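Local coordinates for pyridoxamine 5-phosphate-dependent dehydrase (Escherichia coli, PDB 3B8X), which removes the C3'-hydroxyl of GDP-4-keto-6-deoxy-D-mannose in a combined transamination-deoxygenation reaction during L-colitose biosynthesis, at residues P75-K78 and K79-I83; I335-G338 and N339-K342; T344-L347 and K348-Y352. The protein carries 1 engineered substitution. All blocks are in the same frame, centred on the assembly; numbering follows the deposited sequence.

In the fold
Contact 1 leads into strand 82-86 of the large mixed sheet. Contact 3 leads into strand 351-354 at one edge of the same sheet, with strand 103-107 between the two. Their centres are about 18 Å apart and they do not touch. Contact 2 lies just before contact 3 in the chain, and the two pack together: Leu-341 O is 3.5 Å from Leu-347 CD1, and Phe-340 CZ is 4.0 Å from Val-346 CG1. Both also reach the second subunit. Contact 2 is the part nearest the active site, since Val-336 touches the bound PLP-sugar adduct. The Phe-350 side chain lies about 13 Å from that ligand. Contact 1 is remote from the pocket.

Contact 1 of 3, residues P75-K78 and K79-I83; sequences PRLK and KGDEI
Lys-78 has CG between its backbone N and carbonyl carbon (chi1 76°), and its chain runs extended until a bend at chi4 (-81°) turns NZ toward the carboxylate of Asp-81. These two residues are the ends of a type II beta turn, Lys-78 to Asp-81, that leads into strand 82-86 of the large mixed sheet of the fold type I (aspartate aminotransferase) PLP-enzyme domain. The turn is closed by the backbone bond from Asp-81 N to Lys-78 O, 3.0 Å. Gly-80, the third residue of the turn, has a positive phi.

The carboxylate of Asp-81 reaches back across the turn and holds Lys-78 twice. OD1 receives Lys-78 NZ on its syn lone pair, a salt bridge of 3.0 Å. OD2 accepts from the backbone Lys-78 N, also at 3.0 Å. This second donor comes from above the carboxylate plane, 68° out of it, and the hydrogen bond is bent. With one oxygen on the ammonium and the other on the backbone, the carboxylate is fixed in rotation. The lysine charge would be expected to favour its ionised form.

Leu-77 lies against the same carboxylate, with CD2 3.8 Å from Asp-81 OD2. The leucine side chain also packs on Leu-69, Phe-70 and Leu-102, while Asp-81 touches Lys-130 of strand 129-135. Backbone bonds from Asp-81 and Ile-83 to Arg-103 tie the end of the turn to strand 103-107. At the other end of the segment, Arg-76 NH2 makes a salt bridge with Asp-204. The main chain also comes close to the carboxylate, with Leu-77 CA 3.3 Å from Asp-81 OD2.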
loop_
_atom_site.group_PDB
_atom_site.type_symbol
_atom_site.label_atom_id
_atom_site.label_comp_id
_atom_site.label_asym_id
_atom_site.label_seq_id
_atom_site.Cartn_x
_atom_site.Cartn_y
_atom_site.Cartn_z
ATOM N N PRO B 75 -13.571 -6.028 -19.371
ATOM C CA PRO B 75 -13.600 -5.778 -17.921
ATOM C C PRO B 75 -14.534 -6.703 -17.189
ATOM O O PRO B 75 -15.709 -6.789 -17.505
ATOM C CB PRO B 75 -14.171 -4.372 -17.818
ATOM C CG PRO B 75 -13.789 -3.726 -19.119
ATOM C CD PRO B 75 -13.890 -4.817 -20.149
ATOM N N ARG B 76 -14.031 -7.374 -16.171
ATOM C CA ARG B 76 -14.880 -8.295 -15.440
ATOM C C ARG B 76 -15.823 -7.688 -14.418
ATOM O O ARG B 76 -16.754 -8.368 -13.995
ATOM C CB ARG B 76 -14.068 -9.430 -14.875
ATOM C CG ARG B 76 -13.745 -10.490 -15.906
ATOM C CD ARG B 76 -12.275 -10.806 -15.934
ATOM N NE ARG B 76 -12.096 -12.255 -15.958
ATOM C CZ ARG B 76 -11.058 -12.901 -16.487
ATOM N NH1 ARG B 76 -10.034 -12.250 -17.045
ATOM N NH2 ARG B 76 -11.041 -14.226 -16.438
ATOM N N LEU B 77 -15.606 -6.423 -14.052
ATOM C CA LEU B 77 -16.490 -5.685 -13.138
ATOM C C LEU B 77 -16.444 -4.253 -13.594
ATOM O O LEU B 77 -15.478 -3.863 -14.261
ATOM C CB LEU B 77 -16.052 -5.747 -11.648
ATOM C CG LEU B 77 -16.141 -7.066 -10.846
ATOM C CD1 LEU B 77 -15.585 -6.866 -9.426
ATOM C CD2 LEU B 77 -17.566 -7.605 -10.753
ATOM N N LYS B 78 -17.473 -3.489 -13.207
ATOM C CA LYS B 78 -17.614 -2.062 -13.495
ATOM C C LYS B 78 -18.343 -1.434 -12.314
ATOM O O LYS B 78 -18.929 -2.143 -11.500
ATOM C CB LYS B 78 -18.387 -1.840 -14.776
ATOM C CG LYS B 78 -19.845 -2.049 -14.593
ATOM C CD LYS B 78 -20.528 -1.993 -15.949
ATOM C CE LYS B 78 -22.022 -2.221 -15.798
ATOM N NZ LYS B 78 -22.408 -3.667 -15.680
ATOM N N LYS B 79 -18.305 -0.112 -12.206
ATOM C CA LYS B 79 -18.925 0.583 -11.077
ATOM C C LYS B 79 -20.375 0.149 -10.973
ATOM O O LYS B 79 -20.999 -0.076 -12.006
ATOM C CB LYS B 79 -18.868 2.107 -11.278
ATOM C CG LYS B 79 -17.551 2.762 -10.844
ATOM C CD LYS B 79 -17.758 4.198 -10.406
ATOM C CE LYS B 79 -16.742 5.113 -11.071
ATOM N NZ LYS B 79 -17.069 6.562 -10.896
ATOM N N GLY B 80 -20.893 0.050 -9.742
ATOM C CA GLY B 80 -22.273 -0.341 -9.455
ATOM C C GLY B 80 -22.515 -1.841 -9.557
ATOM O O GLY B 80 -23.607 -2.313 -9.243
ATOM N N ASP B 81 -21.524 -2.610 -9.998
ATOM C CA ASP B 81 -21.730 -4.056 -10.114
ATOM C C ASP B 81 -21.967 -4.691 -8.742
ATOM O O ASP B 81 -21.388 -4.275 -7.730
ATOM C CB ASP B 81 -20.544 -4.729 -10.786
ATOM C CG ASP B 81 -20.690 -4.846 -12.307
ATOM O OD1 ASP B 81 -21.726 -4.400 -12.858
ATOM O OD2 ASP B 81 -19.764 -5.433 -12.927
ATOM N N GLU B 82 -22.809 -5.712 -8.698
ATOM C CA GLU B 82 -23.095 -6.360 -7.419
ATOM C C GLU B 82 -22.126 -7.461 -6.975
ATOM O O GLU B 82 -21.866 -8.425 -7.711
ATOM C CB GLU B 82 -24.533 -6.886 -7.351
ATOM C CG GLU B 82 -24.864 -7.539 -5.979
ATOM C CD GLU B 82 -26.243 -8.189 -5.935
ATOM O OE1 GLU B 82 -27.238 -7.420 -5.936
ATOM O OE2 GLU B 82 -26.320 -9.448 -5.937
ATOM N N ILE B 83 -21.634 -7.304 -5.741
ATOM C CA ILE B 83 -20.752 -8.275 -5.089
ATOM C C ILE B 83 -21.319 -8.561 -3.675
ATOM O O ILE B 83 -21.673 -7.632 -2.910
ATOM C CB ILE B 83 -19.240 -7.841 -5.067
ATOM C CG1 ILE B 83 -18.375 -8.908 -4.389
ATOM C CG2 ILE B 83 -19.028 -6.541 -4.318
ATOM C CD1 ILE B 83 -17.032 -9.151 -5.043
#

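Contact 2 of 3, residues I335-G338 and N339-K342; sequences IVTG and NFLK
Thr-337 and Phe-340 meet where a type II' beta turn, Ile-335 to Gly-338, runs directly into the 3-10 segment 340-342; Gly-338 N bonds to Ile-335 O at 2.9 Å to close the turn. Asn-339 joins the two parts. Its CG is anti to the backbone N (chi1 175°), which lets OD1 accept from Leu-341 N at 3.0 Å and form an Asx turn. The donor lies above the amide plane of the asparagine, 73° out of it. The backbone of Asn-339 is used as well: its O accepts from Lys-342 N.

The methyl of Thr-337 carries the apolar part of the contact. CG2 lies 3.5 Å from Phe-340 CD1, and the two side chains meet at a slant. The hydroxyl OG1 has a partner in Ser-89 O, in the loop after strand 82-86, and the Phe-340 ring stacks with Tyr-94 of helix 91-99.

The Lys-342 side chain runs back from the 3-10 segment toward Thr-337, at the end of the turn. Its ammonium is held mainly by a salt bridge to OD1 of Asp-365 in helix 359-367; the same oxygen accepts from Asn-339 N. The loop borders the ligand pocket: Val-336 touches the bound PLP-sugar adduct and packs on Phe-242 of the second subunit, and Thr-337 packs on Phe-244 of that subunit. A weak hydrogen bond joins Lys-342 NZ to Thr-337 O at 3.1 Å.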
loop_
_atom_site.group_PDB
_atom_site.type_symbol
_atom_site.label_atom_id
_atom_site.label_comp_id
_atom_site.label_asym_id
_atom_site.label_seq_id
_atom_site.Cartn_x
_atom_site.Cartn_y
_atom_site.Cartn_z
ATOM N N ILE B 335 -14.392 -11.185 17.544
ATOM C CA ILE B 335 -14.207 -11.983 16.323
ATOM C C ILE B 335 -14.104 -11.019 15.145
ATOM O O ILE B 335 -15.104 -10.656 14.529
ATOM C CB ILE B 335 -15.333 -13.049 16.147
ATOM C CG1 ILE B 335 -15.285 -13.992 17.344
ATOM C CG2 ILE B 335 -15.071 -13.961 14.917
ATOM C CD1 ILE B 335 -16.316 -15.087 17.205
ATOM N N VAL B 336 -12.881 -10.558 14.886
ATOM C CA VAL B 336 -12.593 -9.603 13.828
ATOM C C VAL B 336 -13.519 -8.392 13.737
ATOM O O VAL B 336 -13.703 -7.750 14.763
ATOM C CB VAL B 336 -12.283 -10.275 12.470
ATOM C CG1 VAL B 336 -10.909 -10.947 12.614
ATOM C CG2 VAL B 336 -13.332 -11.375 12.142
ATOM N N THR B 337 -14.142 -8.107 12.578
ATOM C CA THR B 337 -15.053 -6.926 12.488
ATOM C C THR B 337 -16.326 -7.070 13.357
ATOM O O THR B 337 -17.042 -6.089 13.607
ATOM C CB THR B 337 -15.614 -6.760 11.055
ATOM O OG1 THR B 337 -16.199 -8.006 10.635
ATOM C CG2 THR B 337 -14.523 -6.356 10.065
ATOM N N GLY B 338 -16.648 -8.301 13.761
ATOM C CA GLY B 338 -17.905 -8.575 14.449
ATOM C C GLY B 338 -18.920 -8.334 13.343
ATOM O O GLY B 338 -18.620 -8.558 12.156
ATOM N N ASN B 339 -20.091 -7.818 13.703
ATOM C CA ASN B 339 -21.078 -7.481 12.690
ATOM C C ASN B 339 -20.685 -6.171 12.016
ATOM O O ASN B 339 -20.872 -5.066 12.547
ATOM C CB ASN B 339 -22.443 -7.278 13.309
ATOM C CG ASN B 339 -23.461 -6.809 12.288
ATOM O OD1 ASN B 339 -23.321 -7.068 11.095
ATOM N ND2 ASN B 339 -24.493 -6.141 12.748
ATOM N N PHE B 340 -20.098 -6.295 10.839
ATOM C CA PHE B 340 -19.651 -5.113 10.146
ATOM C C PHE B 340 -20.816 -4.158 9.902
ATOM O O PHE B 340 -20.594 -2.968 9.720
ATOM C CB PHE B 340 -18.975 -5.503 8.833
ATOM C CG PHE B 340 -18.140 -4.408 8.226
ATOM C CD1 PHE B 340 -16.896 -4.104 8.752
ATOM C CD2 PHE B 340 -18.580 -3.710 7.110
ATOM C CE1 PHE B 340 -16.108 -3.102 8.200
ATOM C CE2 PHE B 340 -17.811 -2.699 6.535
ATOM C CZ PHE B 340 -16.579 -2.379 7.108
ATOM N N LEU B 341 -22.057 -4.643 9.879
ATOM C CA LEU B 341 -23.107 -3.695 9.578
ATOM C C LEU B 341 -23.336 -2.646 10.615
ATOM O O LEU B 341 -24.033 -1.677 10.389
ATOM C CB LEU B 341 -24.386 -4.344 9.097
ATOM C CG LEU B 341 -23.929 -4.929 7.775
ATOM C CD1 LEU B 341 -24.137 -6.438 7.722
ATOM C CD2 LEU B 341 -24.543 -4.152 6.616
ATOM N N LYS B 342 -22.677 -2.787 11.741
ATOM C CA LYS B 342 -22.858 -1.782 12.745
ATOM C C LYS B 342 -22.124 -0.531 12.360
ATOM O O LYS B 342 -22.375 0.528 12.929
ATOM C CB LYS B 342 -22.292 -2.276 14.069
ATOM C CG LYS B 342 -20.787 -2.344 14.031
ATOM C CD LYS B 342 -20.181 -3.008 15.252
ATOM C CE LYS B 342 -18.983 -3.872 14.801
ATOM N NZ LYS B 342 -18.155 -4.414 15.928
#

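Contact 3 of 3, residues T344-L347 and K348-Y352; sequences TDVL and KYFDY. With NA (sodium ion), chain M.
This is a local contact at the end of a short helix, 344-347, where a type I beta turn from Leu-347 to Phe-350 carries the chain into strand 351-354 at one edge of the large mixed sheet. Three backbone bonds make the passage. Lys-348 N bonds to Thr-344 O, Tyr-349 N to Val-346 O, and Phe-350 N to Leu-347 O, the last at 2.8 Å. Water 1 lies between Leu-347 O and Phe-350 O, within hydrogen-bonding distance of both.

Leu-347 CD2 serves two aromatic rings by CH-pi contact. It sits 4.0 Å from the centroid of the Tyr-352 ring, nearly above its centre, 11° off the normal. It also lies over one face of the Phe-350 ring, 4.2 Å from the centroid, but displaced toward the rim. Tyr-352 CG stands between the backbone N and the carbonyl carbon (chi1 71°), which turns the ring face to Leu-347 CD2. Val-346 runs beside Phe-350, pointing the same way, with Val-346 CG1 3.7 Å from Phe-350 CE1. Phe-350 also packs on Tyr-94 and Gln-98 of helix 91-99.

The Tyr-349 ring carries Lys-348 CG over one face and has Val-346 O at its edge. It also meets Phe-71 of the second subunit edge-to-face.

Asp-345 points away from the turn and binds a sodium ion with both carboxylate oxygens. Waters 2 and 3 are ligands too, and Asn-343 OD1 and the backbone O of Phe-244 of the second subunit complete the site, so the ion bridges the two subunits. Asp-345 OD1 is 2.5 Å from the sodium and also accepts from Val-346 N at 2.9 Å, on its anti side, tilted out of the carboxylate plane.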
loop_
_atom_site.group_PDB
_atom_site.type_symbol
_atom_site.label_atom_id
_atom_site.label_comp_id
_atom_site.label_asym_id
_atom_site.label_seq_id
_atom_site.Cartn_x
_atom_site.Cartn_y
_atom_site.Cartn_z
ATOM N N THR B 344 -21.798 2.339 10.850
ATOM C CA THR B 344 -22.464 3.442 10.188
ATOM C C THR B 344 -21.451 4.485 9.716
ATOM O O THR B 344 -21.680 5.158 8.718
ATOM C CB THR B 344 -23.513 4.102 11.147
ATOM O OG1 THR B 344 -23.004 4.129 12.486
ATOM C CG2 THR B 344 -24.803 3.314 11.119
ATOM N N ASP B 345 -20.351 4.639 10.458
ATOM C CA ASP B 345 -19.327 5.626 10.138
ATOM C C ASP B 345 -18.655 5.393 8.797
ATOM O O ASP B 345 -18.462 6.326 8.012
ATOM C CB ASP B 345 -18.286 5.664 11.246
ATOM C CG ASP B 345 -17.956 4.276 11.792
ATOM O OD1 ASP B 345 -18.432 3.246 11.250
ATOM O OD2 ASP B 345 -17.264 4.251 12.831
ATOM N N VAL B 346 -18.358 4.121 8.535
ATOM C CA VAL B 346 -17.712 3.674 7.309
ATOM C C VAL B 346 -18.747 3.427 6.211
ATOM O O VAL B 346 -18.533 3.707 5.014
ATOM C CB VAL B 346 -17.002 2.319 7.638
ATOM C CG1 VAL B 346 -16.622 1.538 6.417
ATOM C CG2 VAL B 346 -15.805 2.552 8.493
ATOM N N LEU B 347 -19.878 2.884 6.637
ATOM C CA LEU B 347 -20.920 2.486 5.720
ATOM C C LEU B 347 -21.537 3.633 4.963
ATOM O O LEU B 347 -22.027 3.460 3.840
ATOM C CB LEU B 347 -21.976 1.615 6.398
ATOM C CG LEU B 347 -21.352 0.242 6.612
ATOM C CD1 LEU B 347 -22.211 -0.673 7.515
ATOM C CD2 LEU B 347 -21.166 -0.342 5.219
ATOM N N LYS B 348 -21.474 4.811 5.561
ATOM C CA LYS B 348 -22.001 5.965 4.865
ATOM C C LYS B 348 -21.334 6.240 3.538
ATOM O O LYS B 348 -21.908 6.957 2.713
ATOM C CB LYS B 348 -22.052 7.216 5.736
ATOM C CG LYS B 348 -20.714 7.816 6.183
ATOM C CD LYS B 348 -20.981 9.272 6.589
ATOM C CE LYS B 348 -19.870 9.909 7.402
ATOM N NZ LYS B 348 -20.368 11.141 8.082
ATOM N N TYR B 349 -20.166 5.640 3.311
ATOM C CA TYR B 349 -19.430 5.865 2.072
ATOM C C TYR B 349 -19.691 4.754 1.061
ATOM O O TYR B 349 -19.197 4.795 -0.071
ATOM C CB TYR B 349 -17.927 5.997 2.359
ATOM C CG TYR B 349 -17.594 7.035 3.403
ATOM C CD1 TYR B 349 -17.263 6.681 4.678
ATOM C CD2 TYR B 349 -17.588 8.405 3.089
ATOM C CE1 TYR B 349 -16.927 7.639 5.628
ATOM C CE2 TYR B 349 -17.273 9.380 4.058
ATOM C CZ TYR B 349 -16.941 8.980 5.334
ATOM O OH TYR B 349 -16.647 9.960 6.272
ATOM N N PHE B 350 -20.457 3.757 1.487
ATOM C CA PHE B 350 -20.763 2.611 0.639
ATOM C C PHE B 350 -22.096 2.718 -0.084
ATOM O O PHE B 350 -23.023 3.346 0.396
ATOM C CB PHE B 350 -20.872 1.349 1.504
ATOM C CG PHE B 350 -19.561 0.720 1.845
ATOM C CD1 PHE B 350 -18.627 1.412 2.591
ATOM C CD2 PHE B 350 -19.271 -0.584 1.434
ATOM C CE1 PHE B 350 -17.420 0.812 2.917
ATOM C CE2 PHE B 350 -18.022 -1.192 1.737
ATOM C CZ PHE B 350 -17.113 -0.486 2.486
ATOM N N ASP B 351 -22.199 1.955 -1.166
ATOM C CA ASP B 351 -23.427 1.750 -1.901
ATOM C C ASP B 351 -23.684 0.273 -1.559
ATOM O O ASP B 351 -23.080 -0.612 -2.137
ATOM C CB ASP B 351 -23.154 1.910 -3.402
ATOM C CG ASP B 351 -24.266 1.336 -4.258
ATOM O OD1 ASP B 351 -25.382 1.208 -3.728
ATOM O OD2 ASP B 351 -24.042 1.003 -5.444
ATOM N N TYR B 352 -24.518 -0.004 -0.573
ATOM C CA TYR B 352 -24.706 -1.397 -0.199
ATOM C C TYR B 352 -26.121 -1.680 0.218
ATOM O O TYR B 352 -26.906 -0.774 0.482
ATOM C CB TYR B 352 -23.858 -1.722 1.026
ATOM C CG TYR B 352 -24.375 -1.077 2.301
ATOM C CD1 TYR B 352 -24.982 -1.828 3.304
ATOM C CD2 TYR B 352 -24.203 0.284 2.517
ATOM C CE1 TYR B 352 -25.425 -1.227 4.488
ATOM C CE2 TYR B 352 -24.645 0.911 3.689
ATOM C CZ TYR B 352 -25.263 0.147 4.663
ATOM O OH TYR B 352 -25.710 0.794 5.794
HETATM NA NA NA M . -17.316 1.908 13.043
HETATM O O HOH W 1 -24.608 4.276 2.340
HETATM O O HOH W 2 -19.612 1.979 13.928
HETATM O O HOH W 3 -17.315 1.461 15.346
#